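Protein SSD1 (Saccharomyces cerevisiae S288C, PDB 7AM1) binds mRNA untranslated regions and represses translation as a non-enzymatic, pseudonuclease member of the RNase II family in yeast. Local coordinates at residues Leu189-Glu194 and Ile755-His760; Glu185-Leu190 and Val897-Pro902; Ala586-Lys591 and Ile625-Thr630; Ala736-Val741 and Gln881-Leu886. All blocks are in the same frame, centred on the assembly; numbering follows the deposited sequence.

Interaction 1: Leu189-Glu194 and Ile755-His760; sequences LLLVEE and IEKRVH
Leu-189 and Glu-756 are joined backbone to backbone: Glu-756 N donates to Leu-189 O at 2.9 Å, in a nearly straight bond (164° at the hydrogen). The pairing is brief, because residues 189-194 form no strand and lead away from strand 755-760 beyond Leu-191. Leu-189 O also meets Ile-755 CA at 3.1 Å in a CA-H...O contact, and it takes a second, weak hydrogen bond from Lys-757 NZ. That ammonium starts from the far side of the strand and is brought back by bends at chi2 and chi4, to bind Glu-756 O at 2.8 Å as well as the carbonyls of Ser-188 and Glu-185. One lysine thus gathers main-chain oxygens of the strand and of the turn leading into 189-194.

Glu-756 supplies the second firm link. Its CG stands opposite the backbone N (chi1 176°), and the extended chain brings OE1 to Leu-191 N at 3.0 Å; the N-H meets the carboxylate 42° out of its plane. OE2 is engaged in a salt bridge with Lys-629. Leu-191 settles over the strand, with CG 3.5 Å from Glu-756 O and CD1 4.0 Å from NH2 of Arg-758, whose NE is bridged to Asp-747. Leu-189 CD2 and Ile-755 CG2 touch at 3.9 Å, these two side chains meeting at about a right angle.

Strand 755-760 is an outer strand of the C-terminal OB-clan domain. Strand 745-750 pairs with it through the backbone, Leu-904 of strand 903-908 packs on Ile-755 and Lys-757, and Leu-718 of helix 689-725 touches both Leu-189 and Ile-755.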
loop_
_atom_site.group_PDB
_atom_site.type_symbol
_atom_site.label_atom_id
_atom_site.label_comp_id
_atom_site.label_asym_id
_atom_site.label_seq_id
_atom_site.Cartn_x
_atom_site.Cartn_y
_atom_site.Cartn_z
ATOM N N LEU A 189 -2.701 -7.903 -2.874
ATOM C CA LEU A 189 -2.088 -8.803 -1.903
ATOM C C LEU A 189 -3.061 -9.149 -0.782
ATOM O O LEU A 189 -3.195 -10.319 -0.404
ATOM C CB LEU A 189 -0.812 -8.172 -1.350
ATOM C CG LEU A 189 0.260 -7.914 -2.412
ATOM C CD1 LEU A 189 1.356 -7.026 -1.846
ATOM C CD2 LEU A 189 0.827 -9.234 -2.947
ATOM N N LEU A 190 -3.758 -8.150 -0.252
ATOM C CA LEU A 190 -4.758 -8.321 0.793
ATOM C C LEU A 190 -6.151 -8.141 0.186
ATOM O O LEU A 190 -6.306 -7.938 -1.020
ATOM C CB LEU A 190 -4.511 -7.331 1.935
ATOM C CG LEU A 190 -3.083 -7.281 2.495
ATOM C CD1 LEU A 190 -2.984 -6.252 3.630
ATOM C CD2 LEU A 190 -2.597 -8.649 2.969
ATOM N N LEU A 191 -7.172 -8.212 1.036
ATOM C CA LEU A 191 -8.560 -8.047 0.620
ATOM C C LEU A 191 -9.082 -6.688 1.065
ATOM O O LEU A 191 -8.973 -6.337 2.244
ATOM C CB LEU A 191 -9.459 -9.139 1.203
ATOM C CG LEU A 191 -9.303 -10.564 0.685
ATOM C CD1 LEU A 191 -10.217 -11.487 1.478
ATOM C CD2 LEU A 191 -9.619 -10.634 -0.803
ATOM N N VAL A 192 -9.706 -5.956 0.139
ATOM C CA VAL A 192 -10.285 -4.666 0.491
ATOM C C VAL A 192 -11.497 -4.918 1.384
ATOM O O VAL A 192 -12.178 -5.947 1.272
ATOM C CB VAL A 192 -10.690 -3.854 -0.756
ATOM C CG1 VAL A 192 -9.725 -4.104 -1.923
ATOM C CG2 VAL A 192 -12.153 -4.088 -1.142
ATOM N N GLU A 193 -11.781 -3.973 2.268
ATOM C CA GLU A 193 -12.926 -4.091 3.157
ATOM C C GLU A 193 -14.121 -3.341 2.581
ATOM O O GLU A 193 -13.987 -2.491 1.698
ATOM C CB GLU A 193 -12.588 -3.552 4.550
ATOM N N GLU A 194 -15.302 -3.682 3.090
ATOM C CA GLU A 194 -16.535 -3.033 2.670
ATOM C C GLU A 194 -17.622 -3.346 3.685
ATOM O O GLU A 194 -17.647 -4.432 4.273
ATOM C CB GLU A 194 -16.962 -3.491 1.271
ATOM N N ILE A 755 -0.128 -12.337 2.059
ATOM C CA ILE A 755 -1.364 -12.217 1.303
ATOM C C ILE A 755 -2.539 -12.664 2.159
ATOM O O ILE A 755 -2.402 -13.436 3.112
ATOM C CB ILE A 755 -1.336 -13.019 -0.021
ATOM C CG1 ILE A 755 -1.134 -14.515 0.251
ATOM C CG2 ILE A 755 -0.271 -12.455 -0.953
ATOM C CD1 ILE A 755 -1.171 -15.381 -1.007
ATOM N N GLU A 756 -3.705 -12.145 1.798
ATOM C CA GLU A 756 -4.978 -12.473 2.420
ATOM C C GLU A 756 -5.960 -12.716 1.285
ATOM O O GLU A 756 -6.096 -11.868 0.397
ATOM C CB GLU A 756 -5.458 -11.337 3.330
ATOM C CG GLU A 756 -6.835 -11.558 3.939
ATOM C CD GLU A 756 -7.502 -10.270 4.396
ATOM O OE1 GLU A 756 -7.132 -9.179 3.906
ATOM O OE2 GLU A 756 -8.401 -10.354 5.258
ATOM N N LYS A 757 -6.612 -13.876 1.290
ATOM C CA LYS A 757 -7.486 -14.271 0.194
ATOM C C LYS A 757 -8.700 -15.001 0.749
ATOM O O LYS A 757 -8.744 -15.377 1.922
ATOM C CB LYS A 757 -6.743 -15.149 -0.821
ATOM C CG LYS A 757 -5.642 -14.418 -1.570
ATOM C CD LYS A 757 -6.209 -13.532 -2.663
ATOM C CE LYS A 757 -5.282 -12.366 -2.988
ATOM N NZ LYS A 757 -5.649 -11.139 -2.219
ATOM N N ARG A 758 -9.686 -15.216 -0.118
ATOM C CA ARG A 758 -10.988 -15.724 0.288
ATOM C C ARG A 758 -11.283 -17.063 -0.372
ATOM O O ARG A 758 -11.223 -17.185 -1.601
ATOM C CB ARG A 758 -12.081 -14.713 -0.065
ATOM C CG ARG A 758 -13.496 -15.179 0.236
ATOM C CD ARG A 758 -14.460 -14.006 0.226
ATOM N NE ARG A 758 -14.099 -13.039 1.260
ATOM C CZ ARG A 758 -14.482 -11.768 1.277
ATOM N NH1 ARG A 758 -15.250 -11.284 0.309
ATOM N NH2 ARG A 758 -14.095 -10.981 2.269
ATOM N N VAL A 759 -11.615 -18.055 0.450
ATOM C CA VAL A 759 -12.100 -19.345 -0.025
ATOM C C VAL A 759 -13.605 -19.243 -0.231
ATOM O O VAL A 759 -14.341 -18.843 0.680
ATOM C CB VAL A 759 -11.756 -20.465 0.971
ATOM C CG1 VAL A 759 -12.347 -21.792 0.499
ATOM C CG2 VAL A 759 -10.244 -20.575 1.157
ATOM N N HIS A 760 -14.062 -19.584 -1.433
ATOM C CA HIS A 760 -15.474 -19.519 -1.784
ATOM C C HIS A 760 -16.080 -20.917 -1.811
ATOM O O HIS A 760 -15.540 -21.822 -2.456
ATOM C CB HIS A 760 -15.655 -18.841 -3.141
ATOM C CG HIS A 760 -15.225 -17.411 -3.152
ATOM N ND1 HIS A 760 -16.049 -16.385 -2.740
ATOM C CD2 HIS A 760 -14.047 -16.837 -3.492
ATOM C CE1 HIS A 760 -15.401 -15.238 -2.843
ATOM N NE2 HIS A 760 -14.186 -15.484 -3.296
#

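Interaction 2: Glu185-Leu190 and Val897-Pro902; sequences EGQSLL and VGMALP
Gln-187, the first residue to leave helical geometry after helix 175-186, reaches toward Leu-901 in the connection of a beta hairpin formed by strands 888-896 and 903-908. The link is made by its amide: Gln-187 NE2 donates to Leu-901 O at 3.2 Å, with 150° at the hydrogen. The N-H comes from above the carbonyl plane, 39° out of it and off the lone pairs.

The rest of the glutamine lies across Leu-901, the two side chains meeting at about a right angle. The extended chain passes the Pro-902 carbonyl, with Gln-187 CG 3.5 Å from Pro-902 O, and ends beside Leu-901, where Gln-187 NE2 is 3.8 Å from CB of Leu-901. Met-899 CB also approaches Gln-187 NE2, at 4.0 Å, before its bent chain turns elsewhere. Pro-902 O is buried by this contact and has no polar partner in the model. Gly-186 O stands 3.7 Å from Pro-902 O, but as a second acceptor it offers no hydrogen; it is itself bonded by His-715 NE2.

Within the first segment Ser-188 OG donates to Leu-190 O at 2.6 Å, nearly along the C=O axis, which probably helps to hold the bend after the helix. Gly-898 takes part in the hairpin turn with a phi of 158°, a conformation suited to a residue without a side chain. A backbone bond between Gly-186 and Leu-904 continues the link into strand 903-908. The arrangement is that of a helix C-terminal end resting against a beta-hairpin loop, at the protein surface.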
loop_
_atom_site.group_PDB
_atom_site.type_symbol
_atom_site.label_atom_id
_atom_site.label_comp_id
_atom_site.label_asym_id
_atom_site.label_seq_id
_atom_site.Cartn_x
_atom_site.Cartn_y
_atom_site.Cartn_z
ATOM N N GLU A 185 -10.506 -9.692 -5.827
ATOM C CA GLU A 185 -9.851 -10.348 -4.701
ATOM C C GLU A 185 -8.436 -10.794 -5.046
ATOM O O GLU A 185 -7.541 -10.735 -4.192
ATOM C CB GLU A 185 -10.674 -11.552 -4.244
ATOM C CG GLU A 185 -12.056 -11.211 -3.724
ATOM C CD GLU A 185 -12.865 -12.450 -3.392
ATOM O OE1 GLU A 185 -12.356 -13.566 -3.623
ATOM O OE2 GLU A 185 -14.000 -12.312 -2.888
ATOM N N GLY A 186 -8.206 -11.211 -6.286
ATOM C CA GLY A 186 -6.970 -11.869 -6.651
ATOM C C GLY A 186 -5.853 -10.956 -7.111
ATOM O O GLY A 186 -4.684 -11.352 -7.081
ATOM N N GLN A 187 -6.181 -9.736 -7.527
ATOM C CA GLN A 187 -5.188 -8.841 -8.112
ATOM C C GLN A 187 -4.537 -7.914 -7.088
ATOM O O GLN A 187 -3.737 -7.052 -7.469
ATOM C CB GLN A 187 -5.838 -8.043 -9.244
ATOM C CG GLN A 187 -6.186 -8.949 -10.427
ATOM C CD GLN A 187 -6.933 -8.242 -11.534
ATOM O OE1 GLN A 187 -7.601 -7.236 -11.304
ATOM N NE2 GLN A 187 -6.842 -8.781 -12.748
ATOM N N SER A 188 -4.826 -8.093 -5.803
ATOM C CA SER A 188 -4.141 -7.367 -4.744
ATOM C C SER A 188 -3.642 -8.359 -3.701
ATOM O O SER A 188 -4.085 -9.509 -3.636
ATOM C CB SER A 188 -5.055 -6.318 -4.092
ATOM O OG SER A 188 -6.148 -6.940 -3.440
ATOM N N LEU A 189 -2.701 -7.903 -2.874
ATOM C CA LEU A 189 -2.088 -8.803 -1.903
ATOM C C LEU A 189 -3.061 -9.149 -0.782
ATOM O O LEU A 189 -3.195 -10.319 -0.404
ATOM C CB LEU A 189 -0.812 -8.172 -1.350
ATOM C CG LEU A 189 0.260 -7.914 -2.412
ATOM C CD1 LEU A 189 1.356 -7.026 -1.846
ATOM C CD2 LEU A 189 0.827 -9.234 -2.947
ATOM N N LEU A 190 -3.758 -8.150 -0.252
ATOM C CA LEU A 190 -4.758 -8.321 0.793
ATOM C C LEU A 190 -6.151 -8.141 0.186
ATOM O O LEU A 190 -6.306 -7.938 -1.020
ATOM C CB LEU A 190 -4.511 -7.331 1.935
ATOM C CG LEU A 190 -3.083 -7.281 2.495
ATOM C CD1 LEU A 190 -2.984 -6.252 3.630
ATOM C CD2 LEU A 190 -2.597 -8.649 2.969
ATOM N N VAL A 897 -3.403 -17.180 -14.488
ATOM C CA VAL A 897 -2.787 -16.343 -15.512
ATOM C C VAL A 897 -3.773 -16.170 -16.658
ATOM O O VAL A 897 -4.460 -17.122 -17.051
ATOM C CB VAL A 897 -1.471 -16.971 -16.007
ATOM C CG1 VAL A 897 -0.893 -16.166 -17.161
ATOM C CG2 VAL A 897 -0.479 -17.076 -14.858
ATOM N N GLY A 898 -3.829 -14.956 -17.211
ATOM C CA GLY A 898 -4.738 -14.666 -18.306
ATOM C C GLY A 898 -5.093 -13.201 -18.482
ATOM O O GLY A 898 -5.229 -12.732 -19.616
ATOM N N MET A 899 -5.279 -12.478 -17.378
ATOM C CA MET A 899 -5.604 -11.059 -17.411
ATOM C C MET A 899 -4.337 -10.205 -17.411
ATOM O O MET A 899 -3.222 -10.699 -17.229
ATOM C CB MET A 899 -6.486 -10.689 -16.213
ATOM C CG MET A 899 -7.671 -11.618 -16.044
ATOM S SD MET A 899 -8.924 -11.405 -17.318
ATOM C CE MET A 899 -10.049 -12.721 -16.858
ATOM N N ALA A 900 -4.528 -8.891 -17.583
ATOM C CA ALA A 900 -3.403 -7.965 -17.497
ATOM C C ALA A 900 -2.632 -8.192 -16.208
ATOM O O ALA A 900 -1.398 -8.108 -16.178
ATOM C CB ALA A 900 -3.895 -6.519 -17.574
ATOM N N LEU A 901 -3.351 -8.474 -15.129
ATOM C CA LEU A 901 -2.741 -8.829 -13.874
ATOM C C LEU A 901 -3.175 -10.238 -13.497
ATOM O O LEU A 901 -4.346 -10.592 -13.675
ATOM C CB LEU A 901 -3.152 -7.846 -12.771
ATOM C CG LEU A 901 -2.876 -6.366 -13.060
ATOM C CD1 LEU A 901 -3.293 -5.510 -11.871
ATOM C CD2 LEU A 901 -1.409 -6.129 -13.413
ATOM N N PRO A 902 -2.272 -11.064 -12.984
ATOM C CA PRO A 902 -2.677 -12.395 -12.525
ATOM C C PRO A 902 -3.561 -12.291 -11.293
ATOM O O PRO A 902 -3.578 -11.283 -10.584
ATOM C CB PRO A 902 -1.348 -13.088 -12.216
ATOM C CG PRO A 902 -0.405 -11.958 -11.902
ATOM C CD PRO A 902 -0.829 -10.825 -12.792
#

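Interaction 3: Ala586-Lys591 and Ile625-Thr630; sequences ASFRKK and ILLFKT
Lys-591 NZ is gripped by two waters, and one of them carries it across to Leu-626: water 1 accepts from Lys-591 NZ at 3.0 Å and donates to Leu-626 O at 2.9 Å. Water 2 accepts from Lys-591 NZ at 2.8 Å and has a further, weak link to Lys-629 NZ. Below this polar rim the fully extended lysine chain runs obliquely beside Leu-626, its CD resting on the leucine CD1.

The segments 586-591 and 625-629 of two longer helices run almost antiparallel (169°), their axes 9.9 Å apart at closest. Phe-588 reaches across between them, a chi1 of 171° swinging its ring toward helix 617-629. Leu-627 CD1 sits over one ring face, 4.3 Å from the centroid of the Phe-588 ring and 8° off the normal, a well-centred CH-pi contact. Leu-627 CB presses on CE1 of Phe-588 at 3.6 Å, while Leu-626 CB meets the ring edge in its plane. Thr-630 CG2 abuts the CB of Phe-588.

Leu-627 O takes two donors, Thr-630 N and Thr-630 OG1. The hydroxyl OG1 of Thr-630, 2.7 Å from Leu-627 O, arrives in the carbonyl plane on a lone pair, holding the threonine with its CG2 toward Phe-588.

With no direct hydrogen bond crossing between the segments, this pairing within the RNB domain rests on apolar fit around Phe-588, edged by water-mediated polar links. The charge of Lys-629 is met by Glu-756, which probably eases the proximity of the two lysines.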
loop_
_atom_site.group_PDB
_atom_site.type_symbol
_atom_site.label_atom_id
_atom_site.label_comp_id
_atom_site.label_asym_id
_atom_site.label_seq_id
_atom_site.Cartn_x
_atom_site.Cartn_y
_atom_site.Cartn_z
ATOM N N ALA A 586 -15.730 0.127 15.109
ATOM C CA ALA A 586 -16.683 -0.758 15.767
ATOM C C ALA A 586 -16.669 -2.151 15.151
ATOM O O ALA A 586 -16.857 -3.144 15.861
ATOM C CB ALA A 586 -18.085 -0.150 15.695
ATOM N N SER A 587 -16.439 -2.247 13.839
ATOM C CA SER A 587 -16.321 -3.553 13.198
ATOM C C SER A 587 -15.033 -4.246 13.621
ATOM O O SER A 587 -15.032 -5.440 13.943
ATOM C CB SER A 587 -16.369 -3.400 11.678
ATOM O OG SER A 587 -17.547 -2.728 11.271
ATOM N N PHE A 588 -13.923 -3.504 13.617
ATOM C CA PHE A 588 -12.645 -4.059 14.046
ATOM C C PHE A 588 -12.725 -4.571 15.477
ATOM O O PHE A 588 -12.238 -5.664 15.788
ATOM C CB PHE A 588 -11.548 -3.001 13.912
ATOM C CG PHE A 588 -10.238 -3.409 14.519
ATOM C CD1 PHE A 588 -9.377 -4.250 13.837
ATOM C CD2 PHE A 588 -9.865 -2.951 15.770
ATOM C CE1 PHE A 588 -8.168 -4.630 14.394
ATOM C CE2 PHE A 588 -8.654 -3.327 16.334
ATOM C CZ PHE A 588 -7.807 -4.169 15.644
ATOM N N ARG A 589 -13.322 -3.779 16.368
ATOM C CA ARG A 589 -13.433 -4.189 17.762
ATOM C C ARG A 589 -14.256 -5.463 17.896
ATOM O O ARG A 589 -13.895 -6.366 18.658
ATOM C CB ARG A 589 -14.048 -3.062 18.589
ATOM C CG ARG A 589 -14.045 -3.339 20.076
ATOM C CD ARG A 589 -14.530 -2.143 20.885
ATOM N NE ARG A 589 -14.570 -2.460 22.310
ATOM C CZ ARG A 589 -13.509 -2.441 23.114
ATOM N NH1 ARG A 589 -12.314 -2.115 22.639
ATOM N NH2 ARG A 589 -13.645 -2.751 24.396
ATOM N N LYS A 590 -15.372 -5.554 17.168
ATOM C CA LYS A 590 -16.181 -6.767 17.219
ATOM C C LYS A 590 -15.375 -7.981 16.778
ATOM O O LYS A 590 -15.478 -9.057 17.378
ATOM C CB LYS A 590 -17.427 -6.610 16.348
ATOM C CG LYS A 590 -18.367 -5.517 16.817
ATOM N N LYS A 591 -14.557 -7.826 15.734
ATOM C CA LYS A 591 -13.758 -8.946 15.250
ATOM C C LYS A 591 -12.801 -9.444 16.329
ATOM O O LYS A 591 -12.772 -10.639 16.646
ATOM C CB LYS A 591 -12.990 -8.536 13.992
ATOM C CG LYS A 591 -13.861 -8.351 12.758
ATOM C CD LYS A 591 -13.080 -7.702 11.623
ATOM C CE LYS A 591 -13.947 -7.497 10.391
ATOM N NZ LYS A 591 -13.168 -6.917 9.259
ATOM N N ILE A 625 -3.631 -6.933 10.003
ATOM C CA ILE A 625 -4.287 -6.866 8.700
ATOM C C ILE A 625 -5.679 -6.265 8.851
ATOM O O ILE A 625 -6.063 -5.352 8.113
ATOM C CB ILE A 625 -4.334 -8.257 8.037
ATOM C CG1 ILE A 625 -2.934 -8.680 7.575
ATOM C CG2 ILE A 625 -5.305 -8.255 6.856
ATOM C CD1 ILE A 625 -2.819 -10.158 7.184
ATOM N N LEU A 626 -6.443 -6.747 9.835
ATOM C CA LEU A 626 -7.784 -6.216 10.063
ATOM C C LEU A 626 -7.745 -4.725 10.381
ATOM O O LEU A 626 -8.561 -3.950 9.865
ATOM C CB LEU A 626 -8.462 -6.986 11.197
ATOM C CG LEU A 626 -8.698 -8.479 10.949
ATOM C CD1 LEU A 626 -9.339 -9.127 12.164
ATOM C CD2 LEU A 626 -9.549 -8.705 9.716
ATOM N N LEU A 627 -6.809 -4.306 11.235
ATOM C CA LEU A 627 -6.689 -2.892 11.572
ATOM C C LEU A 627 -6.318 -2.070 10.345
ATOM O O LEU A 627 -6.908 -1.016 10.089
ATOM C CB LEU A 627 -5.651 -2.716 12.679
ATOM C CG LEU A 627 -5.349 -1.281 13.107
ATOM C CD1 LEU A 627 -6.613 -0.597 13.590
ATOM C CD2 LEU A 627 -4.286 -1.268 14.184
ATOM N N PHE A 628 -5.364 -2.564 9.556
ATOM C CA PHE A 628 -4.889 -1.847 8.378
ATOM C C PHE A 628 -6.028 -1.522 7.420
ATOM O O PHE A 628 -6.016 -0.463 6.776
ATOM C CB PHE A 628 -3.807 -2.699 7.707
ATOM C CG PHE A 628 -3.335 -2.180 6.387
ATOM C CD1 PHE A 628 -2.465 -1.108 6.319
ATOM C CD2 PHE A 628 -3.730 -2.792 5.210
ATOM C CE1 PHE A 628 -2.018 -0.640 5.098
ATOM C CE2 PHE A 628 -3.287 -2.327 3.988
ATOM C CZ PHE A 628 -2.428 -1.250 3.934
ATOM N N LYS A 629 -7.035 -2.395 7.342
ATOM C CA LYS A 629 -8.128 -2.204 6.403
ATOM C C LYS A 629 -9.049 -1.061 6.786
ATOM O O LYS A 629 -9.783 -0.563 5.926
ATOM C CB LYS A 629 -9.000 -3.454 6.326
ATOM C CG LYS A 629 -8.348 -4.673 5.784
ATOM C CD LYS A 629 -9.379 -5.781 5.757
ATOM C CE LYS A 629 -8.782 -7.081 5.309
ATOM N NZ LYS A 629 -9.850 -7.966 4.817
ATOM N N THR A 630 -9.030 -0.626 8.039
ATOM C CA THR A 630 -9.958 0.401 8.482
ATOM C C THR A 630 -9.460 1.810 8.209
ATOM O O THR A 630 -10.181 2.771 8.499
ATOM C CB THR A 630 -10.243 0.244 9.979
ATOM O OG1 THR A 630 -9.064 0.561 10.729
ATOM C CG2 THR A 630 -10.684 -1.179 10.293
HETATM O O HOH W 1 -11.333 -4.764 10.321
HETATM O O HOH W 2 -12.068 -8.729 7.403
#

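Interaction 4: Ala736-Val741 and Gln881-Leu886; sequences ATVLQV and QEIHEL
Val-738 and Leu-886 meet through their backbones: Leu-886 N donates to Val-738 O, though the modelled 2.5 Å is so short that the exact length is doubtful. Val-738 also turns its side chain onto the other segment, with CB 3.2 Å from His-884 O. Ile-883 CG2 touches both valines, at 4.0 Å from Val-738 CG2 and 4.2 Å from Val-741 CG2, to make a small apolar cluster. Thr-737 CG2 packs on the CA of Leu-886.

Glu-885 supplies the polar side. Its extended chain passes Val-741 CG2 and brings OE2 to Val-741 N in a long, weak bond of 3.5 Å, but the stronger partner of OE2 is Arg-776, through a salt bridge. Gln-740 starts out away from this segment, and its chain, bent at chi2 (-68°), turns the amide round to it. There NE2 donates to Leu-739 O at 2.8 Å and to water 3 at 3.0 Å; the same water donates to Glu-885 OE1 at 2.9 Å, tying amide to carboxylate.

Leu-739 and Gln-740 form a classic beta bulge, both facing Asp-747 of strand 745-750, which probably helps set the direction of the Gln-740 side chain. In the other segment, His-884 NE2 binds Glu-882 OE1 almost straight (175°) and in the ring plane, with Arg-873 bridged to the same carboxylate.

The short strand segments 736-741 and 881-884, of two different sheets, run nearly perpendicular (99°). Phe-746 of strand 745-750 and Ile-889 of strand 888-896 back Ile-883, Leu-778 of strand 777-782 touches Val-741, and Phe-595 of helix 582-595 packs on Gln-740, Glu-885 and Leu-886.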
loop_
_atom_site.group_PDB
_atom_site.type_symbol
_atom_site.label_atom_id
_atom_site.label_comp_id
_atom_site.label_asym_id
_atom_site.label_seq_id
_atom_site.Cartn_x
_atom_site.Cartn_y
_atom_site.Cartn_z
ATOM N N ALA A 736 -2.477 -22.248 6.294
ATOM C CA ALA A 736 -2.876 -20.856 6.422
ATOM C C ALA A 736 -3.721 -20.710 7.680
ATOM O O ALA A 736 -4.176 -21.696 8.265
ATOM C CB ALA A 736 -3.655 -20.380 5.186
ATOM N N THR A 737 -3.952 -19.465 8.080
ATOM C CA THR A 737 -4.766 -19.150 9.246
ATOM C C THR A 737 -6.065 -18.500 8.792
ATOM O O THR A 737 -6.055 -17.621 7.922
ATOM C CB THR A 737 -4.019 -18.222 10.210
ATOM O OG1 THR A 737 -2.843 -18.882 10.697
ATOM C CG2 THR A 737 -4.910 -17.817 11.380
ATOM N N VAL A 738 -7.175 -18.946 9.372
ATOM C CA VAL A 738 -8.486 -18.374 9.087
ATOM C C VAL A 738 -8.618 -17.054 9.833
ATOM O O VAL A 738 -8.416 -16.995 11.050
ATOM C CB VAL A 738 -9.603 -19.349 9.490
ATOM C CG1 VAL A 738 -10.971 -18.726 9.246
ATOM C CG2 VAL A 738 -9.453 -20.666 8.739
ATOM N N LEU A 739 -8.968 -15.994 9.106
ATOM C CA LEU A 739 -9.091 -14.660 9.682
ATOM C C LEU A 739 -10.538 -14.244 9.906
ATOM O O LEU A 739 -10.846 -13.626 10.931
ATOM C CB LEU A 739 -8.391 -13.642 8.777
ATOM C CG LEU A 739 -8.167 -12.238 9.338
ATOM C CD1 LEU A 739 -7.442 -12.289 10.668
ATOM C CD2 LEU A 739 -7.379 -11.399 8.339
ATOM N N GLN A 740 -11.431 -14.576 8.973
ATOM C CA GLN A 740 -12.847 -14.263 9.087
ATOM C C GLN A 740 -13.654 -15.393 8.461
ATOM O O GLN A 740 -13.243 -15.979 7.456
ATOM C CB GLN A 740 -13.196 -12.935 8.398
ATOM C CG GLN A 740 -12.766 -11.675 9.154
ATOM C CD GLN A 740 -13.547 -11.465 10.439
ATOM O OE1 GLN A 740 -14.676 -10.973 10.426
ATOM N NE2 GLN A 740 -12.951 -11.848 11.555
ATOM N N VAL A 741 -14.813 -15.675 9.047
ATOM C CA VAL A 741 -15.724 -16.692 8.540
ATOM C C VAL A 741 -17.021 -16.015 8.124
ATOM O O VAL A 741 -17.516 -15.115 8.811
ATOM C CB VAL A 741 -15.988 -17.789 9.591
ATOM C CG1 VAL A 741 -17.039 -18.763 9.092
ATOM C CG2 VAL A 741 -14.702 -18.533 9.907
ATOM N N GLN A 881 -16.520 -30.567 7.770
ATOM C CA GLN A 881 -15.318 -29.885 8.232
ATOM C C GLN A 881 -15.730 -28.575 8.891
ATOM O O GLN A 881 -16.518 -27.814 8.319
ATOM C CB GLN A 881 -14.343 -29.605 7.083
ATOM C CG GLN A 881 -13.053 -28.928 7.535
ATOM C CD GLN A 881 -12.159 -28.526 6.379
ATOM O OE1 GLN A 881 -12.548 -28.625 5.215
ATOM N NE2 GLN A 881 -10.953 -28.062 6.695
ATOM N N GLU A 882 -15.204 -28.318 10.088
ATOM C CA GLU A 882 -15.473 -27.077 10.801
ATOM C C GLU A 882 -14.396 -26.048 10.477
ATOM O O GLU A 882 -13.199 -26.348 10.550
ATOM C CB GLU A 882 -15.524 -27.307 12.311
ATOM C CG GLU A 882 -16.415 -28.448 12.752
ATOM C CD GLU A 882 -16.518 -28.545 14.263
ATOM O OE1 GLU A 882 -15.673 -27.937 14.958
ATOM O OE2 GLU A 882 -17.441 -29.230 14.754
ATOM N N ILE A 883 -14.828 -24.844 10.117
ATOM C CA ILE A 883 -13.937 -23.717 9.858
ATOM C C ILE A 883 -14.134 -22.706 10.983
ATOM O O ILE A 883 -15.226 -22.141 11.135
ATOM C CB ILE A 883 -14.212 -23.082 8.485
ATOM C CG1 ILE A 883 -14.257 -24.147 7.379
ATOM C CG2 ILE A 883 -13.156 -22.038 8.161
ATOM C CD1 ILE A 883 -12.940 -24.857 7.147
ATOM N N HIS A 884 -13.079 -22.478 11.764
ATOM C CA HIS A 884 -13.102 -21.557 12.889
ATOM C C HIS A 884 -12.132 -20.411 12.643
ATOM O O HIS A 884 -11.082 -20.590 12.022
ATOM C CB HIS A 884 -12.700 -22.243 14.205
ATOM C CG HIS A 884 -13.625 -23.331 14.643
ATOM N ND1 HIS A 884 -14.592 -23.141 15.607
ATOM C CD2 HIS A 884 -13.720 -24.628 14.266
ATOM C CE1 HIS A 884 -15.250 -24.271 15.796
ATOM N NE2 HIS A 884 -14.741 -25.189 14.994
ATOM N N GLU A 885 -12.469 -19.236 13.163
ATOM C CA GLU A 885 -11.558 -18.105 13.054
ATOM C C GLU A 885 -10.281 -18.394 13.837
ATOM O O GLU A 885 -10.319 -18.940 14.942
ATOM C CB GLU A 885 -12.241 -16.830 13.552
ATOM C CG GLU A 885 -13.341 -16.357 12.610
ATOM C CD GLU A 885 -14.112 -15.151 13.116
ATOM O OE1 GLU A 885 -14.141 -14.918 14.344
ATOM O OE2 GLU A 885 -14.701 -14.442 12.271
ATOM N N LEU A 886 -9.143 -18.062 13.229
ATOM C CA LEU A 886 -7.802 -18.242 13.785
ATOM C C LEU A 886 -7.365 -19.700 13.834
ATOM O O LEU A 886 -6.317 -20.002 14.418
ATOM C CB LEU A 886 -7.670 -17.620 15.183
ATOM C CG LEU A 886 -7.900 -16.105 15.227
ATOM C CD1 LEU A 886 -7.565 -15.529 16.597
ATOM C CD2 LEU A 886 -7.089 -15.393 14.145
HETATM O O HOH W 3 -14.246 -11.986 14.273
#

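The four contacts cluster where the RNB helices, the 185-194 segment and the C-terminal strands meet. Interactions 1 and 2 share Leu-189 and Leu-190, their centres about 12 Å apart, and Lys-757 NZ joins them by reaching Ser-188 O at 2.7 Å. Interaction 3 meets interaction 1 through the salt bridge of Lys-629 NZ and Glu-756 OE2, 2.8 Å long, and meets interaction 4 where Leu-626 CD2 and Leu-739 CD2 touch at 3.7 Å. Interactions 1 and 4 reach the same sheet, whereas 2 and 4 stay about 8 Å apart at their nearest atoms. A bound pentaethylene glycol, probably from crystallisation, lies near Leu-901 of interaction 2.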